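Local coordinates for glucose-binding protein (Thermus thermophilus HB27, PDB 2B3B) that binds glucose in a cleft between two lobes and probably serves as the solute-binding component of a sugar transport system, at residues N117-N122 with L276-G281; H171-V176 with G344-G349; W8-E13 with T37-A42; G14-A19 with P310-I315. All blocks are in the same frame, centred on the assembly; numbering follows the deposited sequence.

Contact 1 (N117-N122 with L276-G281); sequences NIHRSN and LSDSFG. With GLC (alpha-D-glucopyranose), chain G.
Asp278 OD2 is gripped from two directions: Asn117 ND2 donates to its anti lone pair at 2.8 Å, nearly straight at 167°. From the ligand, glucose O3 donates to Asp278 OD2 at 2.6 Å. The setting is the central part of a periplasmic-binding-protein fold, where the short strand 119-120 pairs antiparallel with strand 272-280 beside the sugar. His119 and Leu276 form a hydrogen-bonded pair there, each backbone N bonded to the other's carbonyl O. Two residues before His119 the regular pairing gives way to side chains: Ser277 OG donates to Asn117 O at 2.7 Å. With CG lodged between its own backbone N and carbonyl carbon (chi1 72°), the Asn117 amide turns toward Asp278, and OD1 accepts from the backbone N of Asp278 at 2.8 Å while ND2 holds the carboxylate. Replacing Asn117 by an alanine would probably leave that backbone N-H without its acceptor and the carboxylate freer to turn away from the sugar. The carboxylate's other oxygen, OD1, accepts a hydrogen bond from glucose O2, so both oxygens face the ligand. His119 presents its ring edge to Asp278, CD2 lying 3.6 Å from OD2, and its ring nitrogens are held by Asp243 and Lys312. On the same side of the sheet Leu276 CG packs on His119 CB, and Leu276 CD1 comes to 3.2 Å from glucose O2.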
loop_
_atom_site.group_PDB
_atom_site.type_symbol
_atom_site.label_atom_id
_atom_site.label_comp_id
_atom_site.label_asym_id
_atom_site.label_seq_id
_atom_site.Cartn_x
_atom_site.Cartn_y
_atom_site.Cartn_z
ATOM N N ASN A 117 -0.699 10.623 3.372
ATOM C CA ASN A 117 -1.681 10.118 2.459
ATOM C C ASN A 117 -2.432 8.934 3.030
ATOM O O ASN A 117 -2.126 8.458 4.126
ATOM C CB ASN A 117 -1.010 9.731 1.122
ATOM C CG ASN A 117 -0.152 8.457 1.204
ATOM O OD1 ASN A 117 -0.145 7.752 2.205
ATOM N ND2 ASN A 117 0.576 8.163 0.123
ATOM N N ILE A 118 -3.428 8.505 2.276
ATOM C CA ILE A 118 -4.088 7.208 2.450
ATOM C C ILE A 118 -4.101 6.544 1.056
ATOM O O ILE A 118 -4.588 7.145 0.090
ATOM C CB ILE A 118 -5.548 7.341 2.920
ATOM C CG1 ILE A 118 -5.647 8.125 4.255
ATOM C CG2 ILE A 118 -6.217 5.963 3.016
ATOM C CD1 ILE A 118 -5.163 7.326 5.458
ATOM N N HIS A 119 -3.553 5.326 0.951
ATOM C CA HIS A 119 -3.755 4.471 -0.228
ATOM C C HIS A 119 -4.731 3.361 0.118
ATOM O O HIS A 119 -4.861 2.956 1.264
ATOM C CB HIS A 119 -2.455 3.823 -0.734
ATOM C CG HIS A 119 -1.657 4.659 -1.687
ATOM N ND1 HIS A 119 -2.113 5.007 -2.939
ATOM C CD2 HIS A 119 -0.404 5.168 -1.587
ATOM C CE1 HIS A 119 -1.188 5.722 -3.553
ATOM N NE2 HIS A 119 -0.142 5.831 -2.756
ATOM N N ARG A 120 -5.392 2.847 -0.902
ATOM C CA ARG A 120 -6.274 1.694 -0.784
ATOM C C ARG A 120 -5.624 0.541 -1.530
ATOM O O ARG A 120 -5.121 0.737 -2.639
ATOM C CB ARG A 120 -7.602 2.004 -1.431
ATOM C CG ARG A 120 -8.645 0.925 -1.273
ATOM C CD ARG A 120 -9.938 1.384 -1.832
ATOM N NE ARG A 120 -11.017 0.443 -1.564
ATOM C CZ ARG A 120 -12.295 0.652 -1.867
ATOM N NH1 ARG A 120 -12.671 1.770 -2.451
ATOM N NH2 ARG A 120 -13.212 -0.254 -1.567
ATOM N N SER A 121 -5.652 -0.639 -0.912
ATOM C CA SER A 121 -5.040 -1.834 -1.438
ATOM C C SER A 121 -6.002 -2.565 -2.381
ATOM O O SER A 121 -5.588 -3.011 -3.456
ATOM C CB SER A 121 -4.623 -2.769 -0.289
ATOM O OG SER A 121 -4.178 -4.029 -0.771
ATOM N N ASN A 122 -7.269 -2.675 -1.976
ATOM C CA ASN A 122 -8.224 -3.571 -2.648
ATOM C C ASN A 122 -8.999 -2.930 -3.800
ATOM O O ASN A 122 -10.245 -2.773 -3.759
ATOM C CB ASN A 122 -9.160 -4.240 -1.621
ATOM C CG ASN A 122 -10.039 -3.227 -0.832
ATOM O OD1 ASN A 122 -9.567 -2.201 -0.341
ATOM N ND2 ASN A 122 -11.310 -3.533 -0.716
ATOM N N LEU A 276 -3.772 1.731 3.756
ATOM C CA LEU A 276 -2.407 1.894 4.224
ATOM C C LEU A 276 -2.075 3.379 4.167
ATOM O O LEU A 276 -2.769 4.142 3.537
ATOM C CB LEU A 276 -1.409 1.098 3.359
ATOM C CG LEU A 276 -1.473 1.467 1.866
ATOM C CD1 LEU A 276 -0.128 1.915 1.384
ATOM C CD2 LEU A 276 -2.080 0.358 0.968
ATOM N N SER A 277 -0.985 3.772 4.794
ATOM C CA SER A 277 -0.603 5.174 4.856
ATOM C C SER A 277 0.915 5.323 4.829
ATOM O O SER A 277 1.651 4.723 5.648
ATOM C CB SER A 277 -1.210 5.822 6.111
ATOM O OG SER A 277 -0.936 7.203 6.165
ATOM N N ASP A 278 1.380 6.115 3.871
ATOM C CA ASP A 278 2.764 6.561 3.845
ATOM C C ASP A 278 2.948 7.720 4.831
ATOM O O ASP A 278 2.160 8.666 4.840
ATOM C CB ASP A 278 3.144 7.008 2.447
ATOM C CG ASP A 278 3.102 5.868 1.427
ATOM O OD1 ASP A 278 3.715 4.806 1.697
ATOM O OD2 ASP A 278 2.469 6.055 0.361
ATOM N N SER A 279 3.998 7.643 5.639
ATOM C CA SER A 279 4.241 8.607 6.690
ATOM C C SER A 279 5.738 8.835 6.812
ATOM O O SER A 279 6.557 8.060 6.280
ATOM C CB SER A 279 3.593 8.119 8.000
ATOM O OG SER A 279 4.351 7.112 8.633
ATOM N N PHE A 280 6.091 9.926 7.480
ATOM C CA PHE A 280 7.468 10.289 7.739
ATOM C C PHE A 280 7.656 10.592 9.225
ATOM O O PHE A 280 6.839 11.274 9.829
ATOM C CB PHE A 280 7.843 11.526 6.926
ATOM C CG PHE A 280 8.081 11.235 5.473
ATOM C CD1 PHE A 280 9.315 10.783 5.052
ATOM C CD2 PHE A 280 7.069 11.393 4.556
ATOM C CE1 PHE A 280 9.546 10.481 3.704
ATOM C CE2 PHE A 280 7.275 11.111 3.194
ATOM C CZ PHE A 280 8.532 10.632 2.776
ATOM N N GLY A 281 8.755 10.100 9.779
ATOM C CA GLY A 281 9.133 10.378 11.148
ATOM C C GLY A 281 10.436 11.149 11.285
ATOM O O GLY A 281 10.995 11.646 10.307
HETATM C C1 GLC G . 4.016 1.076 -1.028
HETATM C C2 GLC G . 3.632 2.561 -0.702
HETATM C C3 GLC G . 3.184 3.422 -1.893
HETATM C C4 GLC G . 3.845 2.956 -3.193
HETATM C C5 GLC G . 3.569 1.460 -3.436
HETATM C C6 GLC G . 4.224 0.866 -4.693
HETATM O O1 GLC G . 3.465 0.110 -0.212
HETATM O O2 GLC G . 2.830 2.735 0.478
HETATM O O3 GLC G . 3.582 4.761 -1.641
HETATM O O4 GLC G . 3.345 3.705 -4.288
HETATM O O5 GLC G . 3.992 0.623 -2.372
HETATM O O6 GLC G . 5.615 0.982 -4.635
#

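Contact 2 (H171-V176 with G344-G349). With GLC (alpha-D-glucopyranose), chain G.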
loop_
_atom_site.group_PDB
_atom_site.type_symbol
_atom_site.label_atom_id
_atom_site.label_comp_id
_atom_site.label_asym_id
_atom_site.label_seq_id
_atom_site.Cartn_x
_atom_site.Cartn_y
_atom_site.Cartn_z
ATOM N N HIS A 171 -0.070 -9.019 -2.537
ATOM C CA HIS A 171 -1.072 -7.958 -2.664
ATOM C C HIS A 171 -2.402 -8.501 -3.139
ATOM O O HIS A 171 -3.450 -8.186 -2.573
ATOM C CB HIS A 171 -0.588 -6.818 -3.578
ATOM C CG HIS A 171 -1.464 -5.593 -3.540
ATOM N ND1 HIS A 171 -1.101 -4.435 -2.886
ATOM C CD2 HIS A 171 -2.693 -5.361 -4.059
ATOM C CE1 HIS A 171 -2.068 -3.544 -3.009
ATOM N NE2 HIS A 171 -3.054 -4.085 -3.707
ATOM N N LEU A 172 -2.357 -9.314 -4.189
ATOM C CA LEU A 172 -3.533 -10.037 -4.612
ATOM C C LEU A 172 -4.102 -10.898 -3.491
ATOM O O LEU A 172 -5.305 -10.888 -3.247
ATOM C CB LEU A 172 -3.208 -10.897 -5.817
ATOM C CG LEU A 172 -4.296 -11.821 -6.334
ATOM C CD1 LEU A 172 -5.448 -11.001 -6.839
ATOM C CD2 LEU A 172 -3.653 -12.636 -7.462
ATOM N N TRP A 173 -3.229 -11.616 -2.796
ATOM C CA TRP A 173 -3.654 -12.508 -1.728
ATOM C C TRP A 173 -4.463 -11.770 -0.657
ATOM O O TRP A 173 -5.466 -12.290 -0.186
ATOM C CB TRP A 173 -2.458 -13.213 -1.078
ATOM C CG TRP A 173 -2.867 -14.200 -0.029
ATOM C CD1 TRP A 173 -3.180 -15.524 -0.235
ATOM C CD2 TRP A 173 -3.048 -13.964 1.392
ATOM N NE1 TRP A 173 -3.545 -16.116 0.961
ATOM C CE2 TRP A 173 -3.460 -15.197 1.971
ATOM C CE3 TRP A 173 -2.905 -12.844 2.218
ATOM C CZ2 TRP A 173 -3.720 -15.335 3.339
ATOM C CZ3 TRP A 173 -3.171 -12.971 3.564
ATOM C CH2 TRP A 173 -3.566 -14.219 4.119
ATOM N N GLU A 174 -4.045 -10.566 -0.266
ATOM C CA GLU A 174 -4.753 -9.892 0.841
ATOM C C GLU A 174 -6.159 -9.484 0.446
ATOM O O GLU A 174 -7.058 -9.549 1.270
ATOM C CB GLU A 174 -3.937 -8.754 1.482
ATOM C CG GLU A 174 -3.683 -7.498 0.623
ATOM C CD GLU A 174 -2.886 -6.458 1.393
ATOM O OE1 GLU A 174 -2.326 -6.808 2.461
ATOM O OE2 GLU A 174 -2.805 -5.295 0.944
ATOM N N SER A 175 -6.380 -9.149 -0.820
ATOM C CA SER A 175 -7.745 -8.919 -1.312
ATOM C C SER A 175 -8.587 -10.196 -1.276
ATOM O O SER A 175 -9.753 -10.184 -0.844
ATOM C CB SER A 175 -7.735 -8.400 -2.739
ATOM O OG SER A 175 -7.630 -7.003 -2.755
ATOM N N VAL A 176 -8.011 -11.287 -1.758
ATOM C CA VAL A 176 -8.714 -12.579 -1.744
ATOM C C VAL A 176 -9.056 -12.911 -0.307
ATOM O O VAL A 176 -10.202 -13.191 -0.018
ATOM C CB VAL A 176 -7.892 -13.717 -2.415
ATOM C CG1 VAL A 176 -8.583 -15.081 -2.263
ATOM C CG2 VAL A 176 -7.678 -13.421 -3.897
ATOM N N GLY A 344 -6.892 -2.713 7.668
ATOM C CA GLY A 344 -5.549 -2.392 7.230
ATOM C C GLY A 344 -4.920 -3.470 6.373
ATOM O O GLY A 344 -5.278 -4.665 6.441
ATOM N N SER A 345 -3.945 -3.039 5.582
ATOM C CA SER A 345 -3.177 -3.913 4.700
ATOM C C SER A 345 -2.094 -4.649 5.497
ATOM O O SER A 345 -1.519 -4.114 6.465
ATOM C CB SER A 345 -2.573 -3.092 3.540
ATOM O OG SER A 345 -1.452 -3.712 2.932
ATOM N N LEU A 346 -1.850 -5.891 5.089
ATOM C CA LEU A 346 -0.700 -6.650 5.528
ATOM C C LEU A 346 0.537 -6.255 4.729
ATOM O O LEU A 346 1.607 -5.993 5.289
ATOM C CB LEU A 346 -0.945 -8.166 5.310
ATOM C CG LEU A 346 0.293 -9.063 5.181
ATOM C CD1 LEU A 346 1.050 -9.127 6.491
ATOM C CD2 LEU A 346 -0.124 -10.502 4.773
ATOM N N VAL A 347 0.399 -6.257 3.404
ATOM C CA VAL A 347 1.552 -6.112 2.538
ATOM C C VAL A 347 2.146 -4.713 2.661
ATOM O O VAL A 347 3.369 -4.537 2.479
ATOM C CB VAL A 347 1.216 -6.478 1.069
ATOM C CG1 VAL A 347 2.408 -6.221 0.159
ATOM C CG2 VAL A 347 0.845 -7.973 1.013
ATOM N N HIS A 348 1.305 -3.762 3.054
ATOM C CA HIS A 348 1.718 -2.367 3.177
ATOM C C HIS A 348 1.680 -1.841 4.629
ATOM O O HIS A 348 1.411 -0.653 4.858
ATOM C CB HIS A 348 0.929 -1.518 2.204
ATOM C CG HIS A 348 0.990 -2.049 0.802
ATOM N ND1 HIS A 348 2.091 -1.873 -0.025
ATOM C CD2 HIS A 348 0.128 -2.839 0.123
ATOM C CE1 HIS A 348 1.871 -2.498 -1.169
ATOM N NE2 HIS A 348 0.699 -3.116 -1.097
ATOM N N GLY A 349 1.938 -2.759 5.569
ATOM C CA GLY A 349 2.473 -2.415 6.882
ATOM C C GLY A 349 1.535 -2.005 7.997
ATOM O O GLY A 349 1.998 -1.685 9.101
HETATM C C1 GLC G . 4.016 1.076 -1.028
HETATM C C2 GLC G . 3.632 2.561 -0.702
HETATM C C3 GLC G . 3.184 3.422 -1.893
HETATM C C4 GLC G . 3.845 2.956 -3.193
HETATM C C5 GLC G . 3.569 1.460 -3.436
HETATM C C6 GLC G . 4.224 0.866 -4.693
HETATM O O1 GLC G . 3.465 0.110 -0.212
HETATM O O2 GLC G . 2.830 2.735 0.478
HETATM O O3 GLC G . 3.582 4.761 -1.641
HETATM O O4 GLC G . 3.345 3.705 -4.288
HETATM O O5 GLC G . 3.992 0.623 -2.372
HETATM O O6 GLC G . 5.615 0.982 -4.635
#
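The imidazoles of His171 and His348 meet rim to rim, their planes 65° apart, with neither ring over the face of the other. His171 ND1 lies at the edge of the His348 ring and is hydrogen-bonded to His348 NE2 at 2.9 Å. One face of the His171 ring has Glu174 OE2 above it, toward the rim; one face of His348 carries its neighbour's methyl, Val347 CG1. The far edge of His348 turns to glucose, where ND1 and O1 are modelled very close together, so that the exact length is doubtful. Glu174 reaches from helix 166-191 into the type I turn 346-349, which follows strand 341-344: CG lies between its backbone N and carbonyl carbon (chi1 68°), and the chain runs extended beyond. Its OE1 takes two backbone donors from opposite faces of the carboxylate plane, Leu346 N at 2.8 Å and Val347 N at 2.9 Å, the second nearly straight (170°). Its OE2 accepts from Ser345 OG on the syn lone pair. Ser345 OG in turn accepts from His348 N, an ST motif. Ser121 stands one layer further back: its hydroxyl bonds Glu174 OE2 and its carbonyl holds His171 NE2. Trp173 CZ3 touches Leu346 CD2 at 4.1 Å.

Contact 3 (W8-E13 with T37-A42); sequences WWAGDE and TVTGGA. With GLC (alpha-D-glucopyranose), chain G.
Trp8 CG sits between its own backbone N and carbonyl carbon (chi1 61°), which lays the indole alongside the 40-42 backbone, whereas Trp9, its CB pointing away from 37-42, has CG beside its backbone N (chi1 -72°) and meets glucose O3 with its ring edge. One face of the Trp8 ring is covered by the backbone of Ala42, whose C lies 3.3 Å above the plane toward the rim, and the ring edge meets glucose C1. Trp8 CB rests on Val38 O at 3.3 Å. Ala10 CB fits against the hydroxyls of Thr37 and Thr39, and a water links Trp8 O to Gly40 N. Both segments are loops at the C-terminal ends of the parallel strands 2-7 and 32-37, the end where binding proteins of this fold hold their ligand. Glu13 uses both oxygens: OE1 accepts from glucose O6 and OE2 from O4 at 2.6 Å, with OE1 also bonded to Trp224. Trp9 NE1 donates to O3 at 2.9 Å, and Ala42 N to O6 at 3.0 Å, nearly straight (172°). Glucose O6 thus donates to a carboxylate and accepts from a backbone N-H, a pairing that would specify both position and direction of that hydroxyl.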
loop_
_atom_site.group_PDB
_atom_site.type_symbol
_atom_site.label_atom_id
_atom_site.label_comp_id
_atom_site.label_asym_id
_atom_site.label_seq_id
_atom_site.Cartn_x
_atom_site.Cartn_y
_atom_site.Cartn_z
ATOM N N TRP A 8 10.974 5.043 -1.369
ATOM C CA TRP A 8 11.066 4.208 -2.553
ATOM C C TRP A 8 10.321 4.811 -3.726
ATOM O O TRP A 8 9.937 4.121 -4.669
ATOM C CB TRP A 8 10.653 2.772 -2.244
ATOM C CG TRP A 8 9.284 2.467 -1.756
ATOM C CD1 TRP A 8 8.216 2.102 -2.512
ATOM C CD2 TRP A 8 8.879 2.325 -0.392
ATOM N NE1 TRP A 8 7.142 1.778 -1.708
ATOM C CE2 TRP A 8 7.527 1.892 -0.396
ATOM C CE3 TRP A 8 9.532 2.498 0.834
ATOM C CZ2 TRP A 8 6.804 1.664 0.787
ATOM C CZ3 TRP A 8 8.804 2.272 2.023
ATOM C CH2 TRP A 8 7.461 1.874 1.981
ATOM N N TRP A 9 10.161 6.128 -3.707
ATOM C CA TRP A 9 9.389 6.771 -4.755
ATOM C C TRP A 9 10.267 7.119 -5.954
ATOM O O TRP A 9 10.435 8.285 -6.307
ATOM C CB TRP A 9 8.665 7.987 -4.192
ATOM C CG TRP A 9 7.548 7.594 -3.313
ATOM C CD1 TRP A 9 6.721 6.493 -3.444
ATOM C CD2 TRP A 9 7.100 8.292 -2.147
ATOM N NE1 TRP A 9 5.822 6.461 -2.416
ATOM C CE2 TRP A 9 6.005 7.564 -1.620
ATOM C CE3 TRP A 9 7.531 9.455 -1.484
ATOM C CZ2 TRP A 9 5.325 7.966 -0.471
ATOM C CZ3 TRP A 9 6.857 9.857 -0.334
ATOM C CH2 TRP A 9 5.763 9.115 0.162
ATOM N N ALA A 10 10.826 6.084 -6.582
ATOM C CA ALA A 10 11.786 6.256 -7.662
ATOM C C ALA A 10 11.052 6.233 -8.973
ATOM O O ALA A 10 9.915 5.770 -9.048
ATOM C CB ALA A 10 12.815 5.168 -7.610
ATOM N N GLY A 11 11.699 6.755 -10.012
ATOM C CA GLY A 11 11.188 6.693 -11.374
ATOM C C GLY A 11 9.816 7.314 -11.503
ATOM O O GLY A 11 9.594 8.465 -11.066
ATOM N N ASP A 12 8.879 6.551 -12.049
ATOM C CA ASP A 12 7.536 7.076 -12.287
ATOM C C ASP A 12 6.660 7.153 -11.038
ATOM O O ASP A 12 5.497 7.583 -11.128
ATOM C CB ASP A 12 6.811 6.329 -13.416
ATOM C CG ASP A 12 6.569 4.859 -13.112
ATOM O OD1 ASP A 12 6.090 4.530 -11.988
ATOM O OD2 ASP A 12 6.840 4.033 -14.045
ATOM N N GLU A 13 7.195 6.693 -9.900
ATOM C CA GLU A 13 6.559 6.949 -8.613
ATOM C C GLU A 13 6.979 8.300 -8.005
ATOM O O GLU A 13 6.425 8.708 -6.978
ATOM C CB GLU A 13 6.873 5.827 -7.628
ATOM C CG GLU A 13 6.430 4.424 -8.095
ATOM C CD GLU A 13 5.935 3.555 -6.955
ATOM O OE1 GLU A 13 6.423 2.401 -6.796
ATOM O OE2 GLU A 13 5.051 4.036 -6.219
ATOM N N THR A 37 16.191 7.905 -2.984
ATOM C CA THR A 37 15.286 6.806 -3.265
ATOM C C THR A 37 16.029 5.480 -3.384
ATOM O O THR A 37 17.147 5.428 -3.906
ATOM C CB THR A 37 14.484 7.046 -4.551
ATOM O OG1 THR A 37 15.372 7.423 -5.603
ATOM C CG2 THR A 37 13.474 8.157 -4.335
ATOM N N VAL A 38 15.404 4.426 -2.868
ATOM C CA VAL A 38 15.835 3.055 -3.104
ATOM C C VAL A 38 14.777 2.404 -4.000
ATOM O O VAL A 38 13.620 2.212 -3.618
ATOM C CB VAL A 38 16.034 2.261 -1.802
ATOM C CG1 VAL A 38 16.523 0.818 -2.090
ATOM C CG2 VAL A 38 17.018 2.972 -0.876
ATOM N N THR A 39 15.192 2.088 -5.217
ATOM C CA THR A 39 14.268 1.611 -6.232
ATOM C C THR A 39 13.746 0.209 -5.851
ATOM O O THR A 39 14.529 -0.720 -5.531
ATOM C CB THR A 39 14.930 1.573 -7.603
ATOM O OG1 THR A 39 15.556 2.847 -7.863
ATOM C CG2 THR A 39 13.875 1.243 -8.706
ATOM N N GLY A 40 12.428 0.072 -5.880
ATOM C CA GLY A 40 11.796 -1.216 -5.604
ATOM C C GLY A 40 10.389 -1.082 -5.097
ATOM O O GLY A 40 10.137 -0.449 -4.053
ATOM N N GLY A 41 9.463 -1.719 -5.806
ATOM C CA GLY A 41 8.073 -1.725 -5.434
ATOM C C GLY A 41 7.815 -2.114 -3.997
ATOM O O GLY A 41 8.458 -3.020 -3.460
ATOM N N ALA A 42 6.874 -1.402 -3.379
ATOM C CA ALA A 42 6.405 -1.653 -2.035
ATOM C C ALA A 42 7.463 -1.624 -0.948
ATOM O O ALA A 42 7.228 -2.140 0.146
ATOM C CB ALA A 42 5.600 -2.992 -1.978
HETATM C C1 GLC G . 4.016 1.076 -1.028
HETATM C C2 GLC G . 3.632 2.561 -0.702
HETATM C C3 GLC G . 3.184 3.422 -1.893
HETATM C C4 GLC G . 3.845 2.956 -3.193
HETATM C C5 GLC G . 3.569 1.460 -3.436
HETATM C C6 GLC G . 4.224 0.866 -4.693
HETATM O O1 GLC G . 3.465 0.110 -0.212
HETATM O O2 GLC G . 2.830 2.735 0.478
HETATM O O3 GLC G . 3.582 4.761 -1.641
HETATM O O4 GLC G . 3.345 3.705 -4.288
HETATM O O5 GLC G . 3.992 0.623 -2.372
HETATM O O6 GLC G . 5.615 0.982 -4.635
HETATM O O HOH W 1 10.681 2.216 -6.492
#

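Contact 4 (G14-A19 with P310-I315); sequences GPALEA and PLKGSI. With GLC (alpha-D-glucopyranose), chain G.
Leu311, Ala16 and Lys312 make this contact, in which the first turn of helix 15-27 packs against the last turn of helix 302-312 beside the sugar site of the binding-protein fold. The small side chain of Ala16 lets the two backbones approach closely, its CA being 5.2 Å from the CA of Leu311. Leu311 sets its CB against the CA and CB of Ala16. Its CD1 branch extends one turn along to Ala19 CB at 3.7 Å and passes Pro15 O on the way. The methyl of Ala16, CB, also touches Lys312 CB at 3.6 Å and lies near CD, so it runs along the first part of the lysine chain. From there the lysine departs from the helix contact: CG stands anti to the backbone N (chi1 -173°), and bends at chi2 (76°) and chi4 bring the ammonium to glucose. Beyond the lysine, Gly313 with its positive phi ends the helix and turns the chain away. His119 NE2 is a further partner of the ammonium, and Trp9 packs beside the chain. A methionine in place of Lys312 would probably leave two sugar hydroxyls, and His119 NE2, without their charged partner. The ammonium nitrogen, Lys312 NZ, bonds glucose O4 at 2.8 Å and O3 at 3.0 Å.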
loop_
_atom_site.group_PDB
_atom_site.type_symbol
_atom_site.label_atom_id
_atom_site.label_comp_id
_atom_site.label_asym_id
_atom_site.label_seq_id
_atom_site.Cartn_x
_atom_site.Cartn_y
_atom_site.Cartn_z
ATOM N N GLY A 14 7.947 8.971 -8.614
ATOM C CA GLY A 14 8.501 10.207 -8.048
ATOM C C GLY A 14 7.740 11.520 -8.198
ATOM O O GLY A 14 8.017 12.448 -7.429
ATOM N N PRO A 15 6.856 11.650 -9.217
ATOM C CA PRO A 15 6.191 12.938 -9.425
ATOM C C PRO A 15 5.625 13.609 -8.163
ATOM O O PRO A 15 5.955 14.771 -7.901
ATOM C CB PRO A 15 5.081 12.596 -10.423
ATOM C CG PRO A 15 5.728 11.529 -11.290
ATOM C CD PRO A 15 6.481 10.694 -10.288
ATOM N N ALA A 16 4.811 12.890 -7.397
ATOM C CA ALA A 16 4.208 13.459 -6.197
ATOM C C ALA A 16 5.272 13.960 -5.192
ATOM O O ALA A 16 5.151 15.060 -4.661
ATOM C CB ALA A 16 3.251 12.453 -5.544
ATOM N N LEU A 17 6.307 13.156 -4.950
ATOM C CA LEU A 17 7.392 13.523 -4.060
ATOM C C LEU A 17 8.167 14.744 -4.567
ATOM O O LEU A 17 8.543 15.637 -3.779
ATOM C CB LEU A 17 8.364 12.357 -3.908
ATOM C CG LEU A 17 9.635 12.637 -3.109
ATOM C CD1 LEU A 17 9.306 12.965 -1.654
ATOM C CD2 LEU A 17 10.578 11.494 -3.200
ATOM N N GLU A 18 8.422 14.751 -5.873
ATOM C CA GLU A 18 9.162 15.822 -6.521
ATOM C C GLU A 18 8.422 17.157 -6.358
ATOM O O GLU A 18 9.045 18.166 -6.091
ATOM C CB GLU A 18 9.414 15.466 -8.001
ATOM C CG GLU A 18 10.575 14.478 -8.160
ATOM C CD GLU A 18 10.461 13.555 -9.371
ATOM O OE1 GLU A 18 9.838 13.962 -10.389
ATOM O OE2 GLU A 18 11.008 12.404 -9.288
ATOM N N ALA A 19 7.098 17.117 -6.473
ATOM C CA ALA A 19 6.216 18.265 -6.218
ATOM C C ALA A 19 6.333 18.788 -4.788
ATOM O O ALA A 19 6.401 20.023 -4.544
ATOM C CB ALA A 19 4.795 17.885 -6.513
ATOM N N PRO A 310 -2.942 14.307 -5.479
ATOM C CA PRO A 310 -3.576 14.198 -6.808
ATOM C C PRO A 310 -2.670 13.567 -7.883
ATOM O O PRO A 310 -3.176 12.869 -8.753
ATOM C CB PRO A 310 -3.928 15.672 -7.163
ATOM C CG PRO A 310 -4.074 16.333 -5.811
ATOM C CD PRO A 310 -2.993 15.686 -4.957
ATOM N N LEU A 311 -1.366 13.804 -7.805
ATOM C CA LEU A 311 -0.372 13.209 -8.708
ATOM C C LEU A 311 -0.145 11.714 -8.407
ATOM O O LEU A 311 0.077 10.888 -9.299
ATOM C CB LEU A 311 0.980 13.937 -8.540
ATOM C CG LEU A 311 1.039 15.393 -9.019
ATOM C CD1 LEU A 311 2.245 16.159 -8.477
ATOM C CD2 LEU A 311 1.010 15.419 -10.558
ATOM N N LYS A 312 -0.170 11.394 -7.123
ATOM C CA LYS A 312 0.123 10.048 -6.608
ATOM C C LYS A 312 -0.971 8.980 -6.826
ATOM O O LYS A 312 -0.642 7.802 -6.970
ATOM C CB LYS A 312 0.425 10.185 -5.118
ATOM C CG LYS A 312 0.930 8.938 -4.393
ATOM C CD LYS A 312 2.345 8.670 -4.709
ATOM C CE LYS A 312 2.962 7.735 -3.668
ATOM N NZ LYS A 312 2.463 6.346 -3.903
ATOM N N GLY A 313 -2.240 9.372 -6.800
ATOM C CA GLY A 313 -3.370 8.444 -6.805
ATOM C C GLY A 313 -3.905 8.058 -5.424
ATOM O O GLY A 313 -4.984 7.483 -5.292
ATOM N N SER A 314 -3.145 8.355 -4.390
ATOM C CA SER A 314 -3.626 8.256 -3.009
ATOM C C SER A 314 -4.528 9.449 -2.736
ATOM O O SER A 314 -4.544 10.395 -3.524
ATOM C CB SER A 314 -2.459 8.323 -2.039
ATOM O OG SER A 314 -1.520 9.310 -2.418
ATOM N N ILE A 315 -5.219 9.429 -1.599
ATOM C CA ILE A 315 -5.947 10.617 -1.120
ATOM C C ILE A 315 -5.171 11.197 0.073
ATOM O O ILE A 315 -4.261 10.564 0.608
ATOM C CB ILE A 315 -7.424 10.282 -0.780
ATOM C CG1 ILE A 315 -7.499 9.317 0.413
ATOM C CG2 ILE A 315 -8.097 9.727 -2.003
ATOM C CD1 ILE A 315 -8.865 8.827 0.774
HETATM C C1 GLC G . 4.016 1.076 -1.028
HETATM C C2 GLC G . 3.632 2.561 -0.702
HETATM C C3 GLC G . 3.184 3.422 -1.893
HETATM C C4 GLC G . 3.845 2.956 -3.193
HETATM C C5 GLC G . 3.569 1.460 -3.436
HETATM C C6 GLC G . 4.224 0.866 -4.693
HETATM O O1 GLC G . 3.465 0.110 -0.212
HETATM O O2 GLC G . 2.830 2.735 0.478
HETATM O O3 GLC G . 3.582 4.761 -1.641
HETATM O O4 GLC G . 3.345 3.705 -4.288
HETATM O O5 GLC G . 3.992 0.623 -2.372
HETATM O O6 GLC G . 5.615 0.982 -4.635
#

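Overall arrangement
All four contacts touch the same glucose, with groups from distant parts of the chain. Contacts 3 and 4, centres about 12 Å apart, adjoin where Trp9 NE1 lies 3.4 Å from Lys312 CE. Contact 1 meets contact 4 through His119 NE2 and Lys312 NZ, 2.9 Å apart, and contact 2 through Ser121 OG and Glu174 OE2, 2.5 Å apart. Contacts 2 and 4 do not touch, their centres being about 22 Å apart; the sugar spans between them, meeting His348 at O1 and Lys312 at O3 and O4. Contact 3 reaches contact 1 where Trp9 CZ2 packs 3.5 Å from Asp278 OD2, and contact 2 where Ala42 packs on His348. His66, outside all four, also bonds the ligand.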